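Local structure of beta-N-acetylglucosaminidase-like protein Glycoside hydrolase family 20 (Flavobacterium johnsoniae, 6YHH) at residues 76-81 with 111-116; 294-299 with 356-361; 526-531 with 614-619. The protein probably hydrolyses terminal beta-linked N-acetylhexosamine units, acting as a family 20 chitobiase in the chitin metabolism of this bacterium. All coordinates share one frame; numbering follows the deposited sequence.

Overall arrangement
From the N terminus, contact 1 comes first: strand 76-80 returns, through strands 94-99 and 102-107, to meet helix 110-123, joining sheet and helix within the N-terminal, domain 2 part of the chain. In the catalytic part, contact 2 brings helix 289-302 against the end of helix 341-358 and closes a loop that contains strand 310-312. Contact 3 follows in the C-terminal helical region, where 526-531 meets 614-619 after an 82-residue excursion. The three loops run in series, neither nesting nor crossing. Contacts 1 and 2 have centres about 36 Å apart; contact 3 lies on the opposite side of the chain's centre from both.

Contact 1: 76-81 with 111-116; sequences LQINCT and LGALHG
Near-equal first torsions of Ile78 (chi1 -55°) and Cys80 (chi1 -57°) put different branches against Ala113. In Ile78 it is the methyl CG2, anti to the backbone N, that does the touching, with CG1 beside that nitrogen; in Cys80 it is SG, beside the backbone N and anti to the carbonyl carbon. Being two residues apart on strand 76-80, both side chains leave the same face of the sheet, and the methyl and the sulfur come within 4.3 Å of one another (Ile78 CG2 to Cys80 SG). Ala113 CB sits over this pair, 3.8 Å from Ile78 CG2 and 3.7 Å from Cys80 SG, so the three atoms make a compact triangle at van der Waals distance. With so short a side chain on the helix, the backbones can approach closely: the CA atoms of Cys80 and Ala113 are 7.0 Å apart.

This is helix-on-sheet packing in the alpha/beta domain that precedes the catalytic barrel in family 20 enzymes. Strand 76-80 runs parallel to both of its neighbours, 31-35 and 102-107, and helix 110-123 lies against the face carrying Ile78 and Cys80. Ala113 also touches Ile105 of strand 102-107 and Ile41 of helix 40-56, which meets Ile78 as well through Val45, so both helices share this layer.

The contact buries 91 Å² in all, about half of it on Ala113. All three touching side chains are buried, and what passes between them is dispersion between two methyl groups and a sulfur. The joint therefore depends on the fit of small apolar surfaces and has no directional bond to fix its orientation.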
loop_
_atom_site.group_PDB
_atom_site.type_symbol
_atom_site.label_atom_id
_atom_site.label_comp_id
_atom_site.label_asym_id
_atom_site.label_seq_id
_atom_site.Cartn_x
_atom_site.Cartn_y
_atom_site.Cartn_z
ATOM N N LEU A 76 -29.790 -9.039 -9.651
ATOM C CA LEU A 76 -28.694 -9.221 -10.635
ATOM C C LEU A 76 -28.498 -10.671 -10.918
ATOM O O LEU A 76 -28.139 -11.482 -10.032
ATOM C CB LEU A 76 -27.338 -8.564 -10.163
ATOM C CG LEU A 76 -26.151 -8.830 -11.120
ATOM C CD1 LEU A 76 -26.268 -8.229 -12.515
ATOM C CD2 LEU A 76 -24.907 -8.297 -10.436
ATOM N N GLN A 77 -28.731 -11.040 -12.178
ATOM C CA GLN A 77 -28.550 -12.431 -12.686
ATOM C C GLN A 77 -27.411 -12.458 -13.641
ATOM O O GLN A 77 -27.353 -11.601 -14.532
ATOM C CB GLN A 77 -29.787 -12.868 -13.482
ATOM C CG GLN A 77 -31.018 -12.947 -12.645
ATOM C CD GLN A 77 -30.966 -14.125 -11.685
ATOM O OE1 GLN A 77 -30.375 -15.194 -11.987
ATOM N NE2 GLN A 77 -31.581 -13.924 -10.479
ATOM N N ILE A 78 -26.524 -13.411 -13.425
ATOM C CA ILE A 78 -25.368 -13.614 -14.205
ATOM C C ILE A 78 -25.424 -15.051 -14.741
ATOM O O ILE A 78 -25.327 -15.998 -13.982
ATOM C CB ILE A 78 -24.096 -13.432 -13.365
ATOM C CG1 ILE A 78 -24.073 -12.062 -12.657
ATOM C CG2 ILE A 78 -22.888 -13.653 -14.221
ATOM C CD1 ILE A 78 -22.951 -12.000 -11.675
ATOM N N ASN A 79 -25.524 -15.158 -16.073
ATOM C CA ASN A 79 -25.649 -16.463 -16.755
ATOM C C ASN A 79 -24.406 -16.649 -17.639
ATOM O O ASN A 79 -24.105 -15.773 -18.473
ATOM C CB ASN A 79 -26.844 -16.507 -17.671
ATOM C CG ASN A 79 -28.149 -16.124 -17.002
ATOM O OD1 ASN A 79 -28.865 -15.181 -17.436
ATOM N ND2 ASN A 79 -28.492 -16.849 -15.950
ATOM N N CYS A 80 -23.690 -17.735 -17.436
ATOM C CA CYS A 80 -22.552 -18.115 -18.214
ATOM C C CYS A 80 -22.761 -19.459 -18.912
ATOM O O CYS A 80 -23.047 -20.448 -18.209
ATOM C CB CYS A 80 -21.290 -18.274 -17.399
ATOM S SG CYS A 80 -20.869 -16.742 -16.485
ATOM N N THR A 81 -22.491 -19.545 -20.209
ATOM C CA THR A 81 -22.831 -20.782 -20.946
ATOM C C THR A 81 -21.856 -21.881 -20.644
ATOM O O THR A 81 -22.277 -23.032 -20.394
ATOM C CB THR A 81 -22.977 -20.503 -22.461
ATOM O OG1 THR A 81 -23.960 -19.475 -22.650
ATOM C CG2 THR A 81 -23.388 -21.795 -23.209
ATOM N N LEU A 111 -15.428 -15.487 -18.438
ATOM C CA LEU A 111 -14.488 -14.416 -18.809
ATOM C C LEU A 111 -15.271 -13.174 -19.241
ATOM O O LEU A 111 -15.008 -12.050 -18.779
ATOM C CB LEU A 111 -13.540 -14.854 -19.891
ATOM C CG LEU A 111 -12.638 -16.015 -19.576
ATOM C CD1 LEU A 111 -11.838 -16.349 -20.782
ATOM C CD2 LEU A 111 -11.714 -15.782 -18.400
ATOM N N GLY A 112 -16.269 -13.343 -20.102
ATOM C CA GLY A 112 -17.144 -12.244 -20.443
ATOM C C GLY A 112 -17.951 -11.709 -19.282
ATOM O O GLY A 112 -18.147 -10.505 -19.141
ATOM N N ALA A 113 -18.428 -12.585 -18.410
ATOM C CA ALA A 113 -19.175 -12.101 -17.238
ATOM C C ALA A 113 -18.319 -11.255 -16.291
ATOM O O ALA A 113 -18.791 -10.272 -15.772
ATOM C CB ALA A 113 -19.812 -13.217 -16.486
ATOM N N LEU A 114 -17.068 -11.678 -16.078
ATOM C CA LEU A 114 -16.141 -10.873 -15.269
ATOM C C LEU A 114 -15.985 -9.475 -15.862
ATOM O O LEU A 114 -15.978 -8.485 -15.171
ATOM C CB LEU A 114 -14.794 -11.540 -15.122
ATOM C CG LEU A 114 -14.799 -12.781 -14.259
ATOM C CD1 LEU A 114 -13.446 -13.414 -14.271
ATOM C CD2 LEU A 114 -15.255 -12.507 -12.841
ATOM N N HIS A 115 -15.870 -9.390 -17.177
ATOM C CA HIS A 115 -15.788 -8.113 -17.830
ATOM C C HIS A 115 -17.060 -7.310 -17.606
ATOM O O HIS A 115 -17.067 -6.073 -17.370
ATOM C CB HIS A 115 -15.545 -8.263 -19.366
ATOM C CG HIS A 115 -14.240 -8.896 -19.753
ATOM N ND1 HIS A 115 -13.040 -8.697 -19.062
ATOM C CD2 HIS A 115 -13.940 -9.703 -20.792
ATOM C CE1 HIS A 115 -12.071 -9.367 -19.668
ATOM N NE2 HIS A 115 -12.595 -9.966 -20.742
ATOM N N GLY A 116 -18.201 -7.982 -17.742
ATOM C CA GLY A 116 -19.457 -7.258 -17.586
ATOM C C GLY A 116 -19.663 -6.684 -16.233
ATOM O O GLY A 116 -20.315 -5.639 -16.090
#

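Contact 2: 294-299 with 356-361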
loop_
_atom_site.group_PDB
_atom_site.type_symbol
_atom_site.label_atom_id
_atom_site.label_comp_id
_atom_site.label_asym_id
_atom_site.label_seq_id
_atom_site.Cartn_x
_atom_site.Cartn_y
_atom_site.Cartn_z
ATOM N N ILE A 294 22.514 -24.986 -19.087
ATOM C CA ILE A 294 22.000 -24.236 -17.977
ATOM C C ILE A 294 20.592 -23.710 -18.310
ATOM O O ILE A 294 19.677 -23.777 -17.497
ATOM C CB ILE A 294 22.942 -23.066 -17.614
ATOM C CG1 ILE A 294 24.194 -23.702 -16.906
ATOM C CG2 ILE A 294 22.264 -22.128 -16.646
ATOM C CD1 ILE A 294 25.323 -22.759 -16.771
ATOM N N LEU A 295 20.422 -23.161 -19.512
ATOM C CA LEU A 295 19.110 -22.682 -19.902
ATOM C C LEU A 295 18.047 -23.811 -19.911
ATOM O O LEU A 295 16.946 -23.637 -19.445
ATOM C CB LEU A 295 19.133 -21.937 -21.237
ATOM C CG LEU A 295 19.892 -20.581 -21.214
ATOM C CD1 LEU A 295 20.120 -19.974 -22.573
ATOM C CD2 LEU A 295 19.092 -19.661 -20.328
ATOM N N SER A 296 18.419 -24.997 -20.425
ATOM C CA SER A 296 17.470 -26.098 -20.456
ATOM C C SER A 296 17.052 -26.468 -19.018
ATOM O O SER A 296 15.878 -26.723 -18.765
ATOM C CB SER A 296 18.077 -27.295 -21.217
ATOM O OG SER A 296 17.207 -28.421 -21.260
ATOM N N GLU A 297 18.003 -26.486 -18.097
ATOM C CA GLU A 297 17.712 -26.750 -16.686
ATOM C C GLU A 297 16.822 -25.698 -16.031
ATOM O O GLU A 297 15.953 -26.018 -15.219
ATOM C CB GLU A 297 19.010 -26.871 -15.964
ATOM C CG GLU A 297 19.809 -28.132 -16.284
ATOM C CD GLU A 297 21.149 -28.200 -15.602
ATOM O OE1 GLU A 297 21.490 -27.309 -14.783
ATOM O OE2 GLU A 297 21.930 -29.154 -15.874
ATOM N N LEU A 298 17.105 -24.464 -16.357
ATOM C CA LEU A 298 16.229 -23.354 -15.938
ATOM C C LEU A 298 14.835 -23.443 -16.429
ATOM O O LEU A 298 13.915 -23.249 -15.652
ATOM C CB LEU A 298 16.860 -22.013 -16.293
ATOM C CG LEU A 298 18.063 -21.746 -15.404
ATOM C CD1 LEU A 298 18.783 -20.545 -15.948
ATOM C CD2 LEU A 298 17.684 -21.453 -13.962
ATOM N N PHE A 299 14.623 -23.770 -17.698
ATOM C CA PHE A 299 13.271 -23.980 -18.193
ATOM C C PHE A 299 12.636 -25.179 -17.509
ATOM O O PHE A 299 11.481 -25.174 -17.193
ATOM C CB PHE A 299 13.267 -24.164 -19.703
ATOM C CG PHE A 299 13.690 -22.952 -20.470
ATOM C CD1 PHE A 299 13.176 -21.697 -20.178
ATOM C CD2 PHE A 299 14.603 -23.064 -21.524
ATOM C CE1 PHE A 299 13.582 -20.583 -20.872
ATOM C CE2 PHE A 299 15.024 -21.938 -22.233
ATOM C CZ PHE A 299 14.528 -20.690 -21.906
ATOM N N LEU A 356 11.419 -25.167 -24.840
ATOM C CA LEU A 356 10.125 -24.649 -24.478
ATOM C C LEU A 356 9.033 -25.598 -24.914
ATOM O O LEU A 356 8.085 -25.811 -24.158
ATOM C CB LEU A 356 9.906 -23.230 -25.041
ATOM C CG LEU A 356 10.879 -22.199 -24.489
ATOM C CD1 LEU A 356 10.629 -20.816 -25.128
ATOM C CD2 LEU A 356 10.835 -22.123 -22.997
ATOM N N LYS A 357 9.171 -26.174 -26.124
ATOM C CA LYS A 357 8.071 -27.022 -26.612
ATOM C C LYS A 357 7.943 -28.297 -25.754
ATOM O O LYS A 357 6.853 -28.862 -25.587
ATOM C CB LYS A 357 8.325 -27.396 -28.043
ATOM C CG LYS A 357 7.086 -28.024 -28.727
ATOM C CD LYS A 357 7.157 -28.096 -30.207
ATOM C CE LYS A 357 5.790 -28.455 -30.748
ATOM N NZ LYS A 357 6.007 -28.496 -32.211
ATOM N N LYS A 358 9.041 -28.746 -25.187
ATOM C CA LYS A 358 9.069 -29.919 -24.327
ATOM C C LYS A 358 8.159 -29.666 -23.088
ATOM O O LYS A 358 7.537 -30.595 -22.553
ATOM C CB LYS A 358 10.463 -30.122 -23.805
ATOM C CG LYS A 358 10.662 -31.389 -23.014
ATOM C CD LYS A 358 12.097 -31.517 -22.515
ATOM C CE LYS A 358 12.306 -30.758 -21.246
ATOM N NZ LYS A 358 13.663 -30.928 -20.627
ATOM N N HIS A 359 8.023 -28.393 -22.707
ATOM C CA HIS A 359 7.116 -27.999 -21.592
ATOM C C HIS A 359 5.733 -27.554 -22.054
ATOM O O HIS A 359 4.944 -27.077 -21.219
ATOM C CB HIS A 359 7.812 -26.918 -20.736
ATOM C CG HIS A 359 9.093 -27.402 -20.114
ATOM N ND1 HIS A 359 9.094 -28.352 -19.129
ATOM C CD2 HIS A 359 10.386 -27.142 -20.384
ATOM C CE1 HIS A 359 10.344 -28.673 -18.831
ATOM N NE2 HIS A 359 11.151 -27.940 -19.561
ATOM N N GLY A 360 5.498 -27.627 -23.357
ATOM C CA GLY A 360 4.263 -27.240 -23.970
ATOM C C GLY A 360 4.115 -25.766 -24.260
ATOM O O GLY A 360 3.003 -25.236 -24.342
ATOM N N LYS A 361 5.261 -25.104 -24.410
ATOM C CA LYS A 361 5.242 -23.629 -24.599
ATOM C C LYS A 361 5.685 -23.201 -25.942
ATOM O O LYS A 361 6.603 -23.782 -26.568
ATOM C CB LYS A 361 6.153 -22.950 -23.570
ATOM C CG LYS A 361 6.025 -23.495 -22.166
ATOM C CD LYS A 361 4.583 -23.298 -21.633
ATOM C CE LYS A 361 4.432 -23.827 -20.231
ATOM N NZ LYS A 361 3.009 -23.879 -19.771
HETATM O O HOH W 1 13.948 -27.397 -20.896
HETATM O O HOH W 2 15.174 -29.393 -22.643
#
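Ser296 is linked to His359 through a water, where two helices of the TIM barrel's outer layer lie side by side: helix 289-302 leads toward strand 310-312, and helix 341-358 follows it. The carbonyl Ser296 O accepts a bond of 3.0 Å from water 1, which also bonds His359 NE2 and lies in plane at the edge of that ring. Three residues on, Phe299 gives the largest share of the contact. Its chi1 of -66° sets the ring beside the backbone N and presents a face to Leu356, whose methyl CD2 stands almost over the centre in a CH-pi contact, 3.7 Å from the centroid and 13° off the normal. Phe311 of strand 310-312 meets the same ring edge-to-face. Replacing the Phe299 ring with the methyl of an alanine is likely to open a gap beneath Leu356 CD2 and leave Phe311 without its edge-to-face partner. The carbonyl of Phe299 takes part too, its O lying 3.6 Å above the His359 ring plane toward the rim. Just beyond, Asp300 gathers the polar ends, bonding His359 NE2 and forming a salt bridge with Lys358 NZ. Helix 341-358 finishes in a Schellman motif, with Gly360 at positive phi, defined by the bonds Lys361 N to Leu356 O and Gly360 N to Lys357 O, both 2.9 Å. His359 N also reaches Leu356 O, from the carbonyl face opposite Lys361 N.

Contact 3: 526-531 with 614-619; sequences NEFTNV and QPILPL
Phe528 supplies more than half of the 151 Å² buried here, and its ring meets Leu619 and Ile616. A chi1 of -159° sets CG anti to the backbone N, and the ring reaches across to the 614-619 segment. Its far end, CZ, lies 4.1 Å from Leu619 CG and 3.9 Å from the backbone carbon Leu619 C, in an oblique approach. The methyl Leu619 CD2 comes to 4.2 Å from Phe528 CE2. Ile616 holds CG1 in the crowded position between N and carbonyl carbon, chi1 60°, and brings its terminal methyl CD1 to within 4.1 Å of Phe528 CD2, sliding past the ring in the opposite direction.

Leu662 of strand 660-662 touches both Phe528 and Leu619, so the contact packs the two helical segments of the C-terminal region against that strand. At the margin of the joint, Gln614 bonds Ser128 O of the second subunit.

With all three side chains buried and meeting at van der Waals distance, the joint is held by apolar contact alone, so its strength rests on excluding water and on the fit of one aromatic ring against two aliphatic side chains.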
loop_
_atom_site.group_PDB
_atom_site.type_symbol
_atom_site.label_atom_id
_atom_site.label_comp_id
_atom_site.label_asym_id
_atom_site.label_seq_id
_atom_site.Cartn_x
_atom_site.Cartn_y
_atom_site.Cartn_z
ATOM N N ASN A 526 1.546 20.899 -4.112
ATOM C CA ASN A 526 0.577 20.149 -4.919
ATOM C C ASN A 526 0.080 20.962 -6.113
ATOM O O ASN A 526 0.043 20.481 -7.251
ATOM C CB ASN A 526 -0.572 19.731 -4.019
ATOM C CG ASN A 526 -1.525 18.782 -4.725
ATOM O OD1 ASN A 526 -1.150 17.714 -5.239
ATOM N ND2 ASN A 526 -2.788 19.232 -4.813
ATOM N N GLU A 527 -0.252 22.228 -5.875
ATOM C CA GLU A 527 -0.644 23.053 -7.015
ATOM C C GLU A 527 0.441 23.208 -8.028
ATOM O O GLU A 527 0.189 23.280 -9.258
ATOM C CB GLU A 527 -1.163 24.449 -6.540
ATOM C CG GLU A 527 -2.406 24.320 -5.706
ATOM C CD GLU A 527 -2.808 25.582 -4.974
ATOM O OE1 GLU A 527 -1.973 26.466 -4.716
ATOM O OE2 GLU A 527 -4.026 25.630 -4.577
ATOM N N PHE A 528 1.686 23.305 -7.585
ATOM C CA PHE A 528 2.804 23.412 -8.552
ATOM C C PHE A 528 2.974 22.083 -9.348
ATOM O O PHE A 528 3.337 22.142 -10.530
ATOM C CB PHE A 528 4.116 23.799 -7.880
ATOM C CG PHE A 528 5.127 24.399 -8.843
ATOM C CD1 PHE A 528 4.786 25.524 -9.627
ATOM C CD2 PHE A 528 6.391 23.900 -8.972
ATOM C CE1 PHE A 528 5.684 25.996 -10.574
ATOM C CE2 PHE A 528 7.301 24.397 -9.886
ATOM C CZ PHE A 528 6.940 25.476 -10.684
ATOM N N THR A 529 2.695 20.911 -8.764
ATOM C CA THR A 529 2.750 19.691 -9.583
ATOM C C THR A 529 1.798 19.764 -10.744
ATOM O O THR A 529 2.028 19.157 -11.795
ATOM C CB THR A 529 2.466 18.388 -8.854
ATOM O OG1 THR A 529 1.065 18.348 -8.519
ATOM C CG2 THR A 529 3.304 18.214 -7.667
ATOM N N ASN A 530 0.714 20.555 -10.616
ATOM C CA ASN A 530 -0.294 20.654 -11.649
ATOM C C ASN A 530 0.035 21.489 -12.873
ATOM O O ASN A 530 -0.788 21.548 -13.823
ATOM C CB ASN A 530 -1.649 21.052 -11.018
ATOM C CG ASN A 530 -2.186 20.009 -10.077
ATOM O OD1 ASN A 530 -1.914 18.816 -10.210
ATOM N ND2 ASN A 530 -3.006 20.452 -9.166
ATOM N N VAL A 531 1.262 22.049 -12.937
ATOM C CA VAL A 531 1.838 22.627 -14.119
ATOM C C VAL A 531 3.157 22.036 -14.522
ATOM O O VAL A 531 3.740 22.507 -15.465
ATOM C CB VAL A 531 1.940 24.153 -14.055
ATOM C CG1 VAL A 531 0.538 24.724 -14.067
ATOM C CG2 VAL A 531 2.796 24.685 -12.878
ATOM N N GLN A 614 13.964 23.671 -2.401
ATOM C CA GLN A 614 14.949 24.506 -3.074
ATOM C C GLN A 614 15.108 24.207 -4.567
ATOM O O GLN A 614 15.210 25.109 -5.374
ATOM C CB GLN A 614 16.313 24.422 -2.367
ATOM C CG GLN A 614 16.330 25.002 -0.943
ATOM C CD GLN A 614 16.103 26.539 -0.862
ATOM O OE1 GLN A 614 16.478 27.276 -1.769
ATOM N NE2 GLN A 614 15.581 27.000 0.242
ATOM N N PRO A 615 15.108 22.919 -4.945
ATOM C CA PRO A 615 15.282 22.679 -6.406
ATOM C C PRO A 615 14.150 23.183 -7.284
ATOM O O PRO A 615 14.367 23.367 -8.470
ATOM C CB PRO A 615 15.417 21.171 -6.510
ATOM C CG PRO A 615 15.806 20.707 -5.138
ATOM C CD PRO A 615 15.215 21.683 -4.144
ATOM N N ILE A 616 12.967 23.397 -6.722
ATOM C CA ILE A 616 11.901 23.844 -7.554
ATOM C C ILE A 616 11.740 25.343 -7.538
ATOM O O ILE A 616 11.095 25.885 -8.430
ATOM C CB ILE A 616 10.542 23.213 -7.306
ATOM C CG1 ILE A 616 10.065 23.448 -5.953
ATOM C CG2 ILE A 616 10.654 21.715 -7.615
ATOM C CD1 ILE A 616 8.638 22.917 -5.730
ATOM N N LEU A 617 12.338 26.003 -6.564
ATOM C CA LEU A 617 12.161 27.487 -6.480
ATOM C C LEU A 617 12.538 28.210 -7.769
ATOM O O LEU A 617 11.880 29.187 -8.152
ATOM C CB LEU A 617 12.935 28.061 -5.256
ATOM C CG LEU A 617 12.374 27.687 -3.875
ATOM C CD1 LEU A 617 13.198 28.402 -2.846
ATOM C CD2 LEU A 617 10.870 27.957 -3.712
ATOM N N PRO A 618 13.635 27.827 -8.459
ATOM C CA PRO A 618 13.967 28.607 -9.645
ATOM C C PRO A 618 12.880 28.516 -10.712
ATOM O O PRO A 618 12.595 29.494 -11.453
ATOM C CB PRO A 618 15.258 27.957 -10.154
ATOM C CG PRO A 618 15.870 27.387 -8.867
ATOM C CD PRO A 618 14.699 26.861 -8.107
ATOM N N LEU A 619 12.190 27.377 -10.763
ATOM C CA LEU A 619 11.217 27.121 -11.762
ATOM C C LEU A 619 9.917 27.875 -11.428
ATOM O O LEU A 619 9.283 28.528 -12.294
ATOM C CB LEU A 619 10.948 25.588 -11.905
ATOM C CG LEU A 619 10.158 25.186 -13.164
ATOM C CD1 LEU A 619 10.881 25.512 -14.436
ATOM C CD2 LEU A 619 9.809 23.656 -13.166
#